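Side-chain contact in arabinofuranosidase (Bifidobacterium longum, PDB 2Y2W), which hydrolyses terminal alpha-(1->5)-linked L-arabinofuranosyl residues from arabinans and also acts on wheat arabinoxylan, contributing to plant cell wall degradation: residues D[213-218]-D[338-343]. Numbering follows the deposited sequence.
Sequences GNEMDG and FDEWGV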
loop_
_atom_site.group_PDB
_atom_site.type_symbol
_atom_site.label_atom_id
_atom_site.label_comp_id
_atom_site.label_asym_id
_atom_site.label_seq_id
_atom_site.Cartn_x
_atom_site.Cartn_y
_atom_site.Cartn_z
ATOM N N GLY D 213 12.735 3.161 -7.439
ATOM C CA GLY D 213 12.888 1.805 -6.933
ATOM C C GLY D 213 14.110 1.108 -7.486
ATOM O O GLY D 213 14.823 1.657 -8.331
ATOM N N ASN D 214 14.339 -0.110 -7.000
ATOM C CA ASN D 214 15.434 -0.950 -7.460
ATOM C C ASN D 214 14.999 -2.397 -7.660
ATOM O O ASN D 214 14.312 -2.968 -6.810
ATOM C CB ASN D 214 16.593 -0.909 -6.468
ATOM C CG ASN D 214 17.761 -1.757 -6.914
ATOM O OD1 ASN D 214 18.554 -1.342 -7.758
ATOM N ND2 ASN D 214 17.871 -2.955 -6.355
ATOM N N GLU D 215 15.408 -2.973 -8.793
ATOM C CA GLU D 215 15.222 -4.396 -9.106
ATOM C C GLU D 215 13.932 -4.990 -8.535
ATOM O O GLU D 215 13.945 -6.046 -7.897
ATOM C CB GLU D 215 16.443 -5.211 -8.646
ATOM C CG GLU D 215 17.723 -4.941 -9.441
ATOM C CD GLU D 215 18.895 -5.809 -9.002
ATOM O OE1 GLU D 215 19.074 -6.015 -7.783
ATOM O OE2 GLU D 215 19.646 -6.281 -9.882
ATOM N N MET D 216 12.819 -4.309 -8.785
ATOM C CA MET D 216 11.527 -4.684 -8.211
ATOM C C MET D 216 10.952 -5.993 -8.762
ATOM O O MET D 216 9.972 -6.514 -8.226
ATOM C CB MET D 216 10.521 -3.537 -8.366
ATOM C CG MET D 216 10.915 -2.264 -7.622
ATOM S SD MET D 216 11.121 -2.497 -5.839
ATOM C CE MET D 216 9.420 -2.741 -5.339
ATOM N N ASP D 217 11.574 -6.521 -9.817
ATOM C CA ASP D 217 11.179 -7.801 -10.412
ATOM C C ASP D 217 11.866 -8.987 -9.741
ATOM O O ASP D 217 11.365 -10.113 -9.794
ATOM C CB ASP D 217 11.464 -7.813 -11.921
ATOM C CG ASP D 217 12.950 -7.738 -12.245
ATOM O OD1 ASP D 217 13.707 -7.108 -11.475
ATOM O OD2 ASP D 217 13.360 -8.309 -13.280
ATOM N N GLY D 218 13.017 -8.733 -9.123
ATOM C CA GLY D 218 13.784 -9.778 -8.452
ATOM C C GLY D 218 13.116 -10.241 -7.171
ATOM O O GLY D 218 12.785 -9.417 -6.321
ATOM N N PHE D 338 21.614 1.441 -18.686
ATOM C CA PHE D 338 22.341 0.282 -18.170
ATOM C C PHE D 338 22.973 0.587 -16.812
ATOM O O PHE D 338 24.196 0.570 -16.662
ATOM C CB PHE D 338 23.402 -0.175 -19.176
ATOM C CG PHE D 338 23.022 -1.410 -19.937
ATOM C CD1 PHE D 338 22.244 -1.326 -21.086
ATOM C CD2 PHE D 338 23.443 -2.664 -19.502
ATOM C CE1 PHE D 338 21.892 -2.474 -21.789
ATOM C CE2 PHE D 338 23.096 -3.815 -20.197
ATOM C CZ PHE D 338 22.321 -3.721 -21.343
ATOM N N ASP D 339 22.122 0.844 -15.821
ATOM C CA ASP D 339 22.568 1.369 -14.531
ATOM C C ASP D 339 23.201 0.341 -13.589
ATOM O O ASP D 339 23.678 0.697 -12.510
ATOM C CB ASP D 339 21.455 2.174 -13.837
ATOM C CG ASP D 339 20.147 1.407 -13.706
ATOM O OD1 ASP D 339 20.104 0.198 -14.021
ATOM O OD2 ASP D 339 19.150 2.031 -13.281
ATOM N N GLU D 340 23.204 -0.924 -13.997
ATOM C CA GLU D 340 23.990 -1.953 -13.319
ATOM C C GLU D 340 24.577 -2.928 -14.336
ATOM O O GLU D 340 23.876 -3.795 -14.857
ATOM C CB GLU D 340 23.158 -2.690 -12.261
ATOM C CG GLU D 340 23.065 -1.958 -10.925
ATOM C CD GLU D 340 22.436 -2.790 -9.820
ATOM O OE1 GLU D 340 22.696 -4.012 -9.754
ATOM O OE2 GLU D 340 21.686 -2.213 -9.004
ATOM N N TRP D 341 25.863 -2.762 -14.632
ATOM C CA TRP D 341 26.570 -3.662 -15.540
ATOM C C TRP D 341 27.977 -3.966 -15.036
ATOM O O TRP D 341 28.505 -3.251 -14.186
ATOM C CB TRP D 341 26.604 -3.098 -16.970
ATOM C CG TRP D 341 27.518 -1.916 -17.161
ATOM C CD1 TRP D 341 27.199 -0.598 -16.999
ATOM C CD2 TRP D 341 28.896 -1.947 -17.561
ATOM N NE1 TRP D 341 28.289 0.192 -17.267
ATOM C CE2 TRP D 341 29.345 -0.610 -17.613
ATOM C CE3 TRP D 341 29.794 -2.977 -17.877
ATOM C CZ2 TRP D 341 30.655 -0.271 -17.972
ATOM C CZ3 TRP D 341 31.098 -2.640 -18.231
ATOM C CH2 TRP D 341 31.513 -1.296 -18.275
ATOM N N GLY D 342 28.570 -5.038 -15.557
ATOM C CA GLY D 342 29.946 -5.397 -15.229
ATOM C C GLY D 342 30.155 -6.869 -14.931
ATOM O O GLY D 342 29.226 -7.672 -15.031
ATOM N N VAL D 343 31.387 -7.213 -14.562
ATOM C CA VAL D 343 31.746 -8.582 -14.217
ATOM C C VAL D 343 31.543 -8.823 -12.724
ATOM O O VAL D 343 32.092 -8.095 -11.896
ATOM C CB VAL D 343 33.208 -8.909 -14.628
ATOM C CG1 VAL D 343 33.640 -10.266 -14.088
ATOM C CG2 VAL D 343 33.361 -8.875 -16.143
HETATM O O HOH W 1 21.007 -3.963 -7.167
#
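The two carboxylates of a glycoside hydrolase family 51 active site meet at the C-terminal mouth of the barrel: E215, just after strand 209-212, and E340, on strand 335-341. As in related enzymes, E215 is probably the proton donor/acceptor and E340 the nucleophile that bonds covalently to arabinofuranose; N214 probably helps bind the sugar. This is the (beta/alpha)8 barrel pattern of clan GH-A. E215 OE2 lies 3.8 Å from E340 OE1. The side chains cross at about a right angle, carboxylate planes 50° apart. Both run extended beyond CG, so the carboxylates meet between backbones whose CA atoms, of E215 and E340, are 10.0 Å apart. With CG anti to the backbone N (chi1 -179°), the N214 amide reaches toward the E340 carboxylate; the two planes are 19° apart. N214 OD1 stands 3.5 Å from E340 OE2; both are acceptors, and R109 serves both, hydrogen-bonding OD1 and salt-bridging OE2. Water 1 donates to E340 OE2 at 2.6 Å and accepts a weak bond from N214 ND2 at 3.4 Å. Y286 OH bonds E340 OE1, and H284 bonds E215 OE2. E215 CD and E340 CD are 4.7 Å apart, near the roughly 5 Å usual for retaining glycosidases, consistent with double displacement through a covalent arabinosyl-enzyme intermediate.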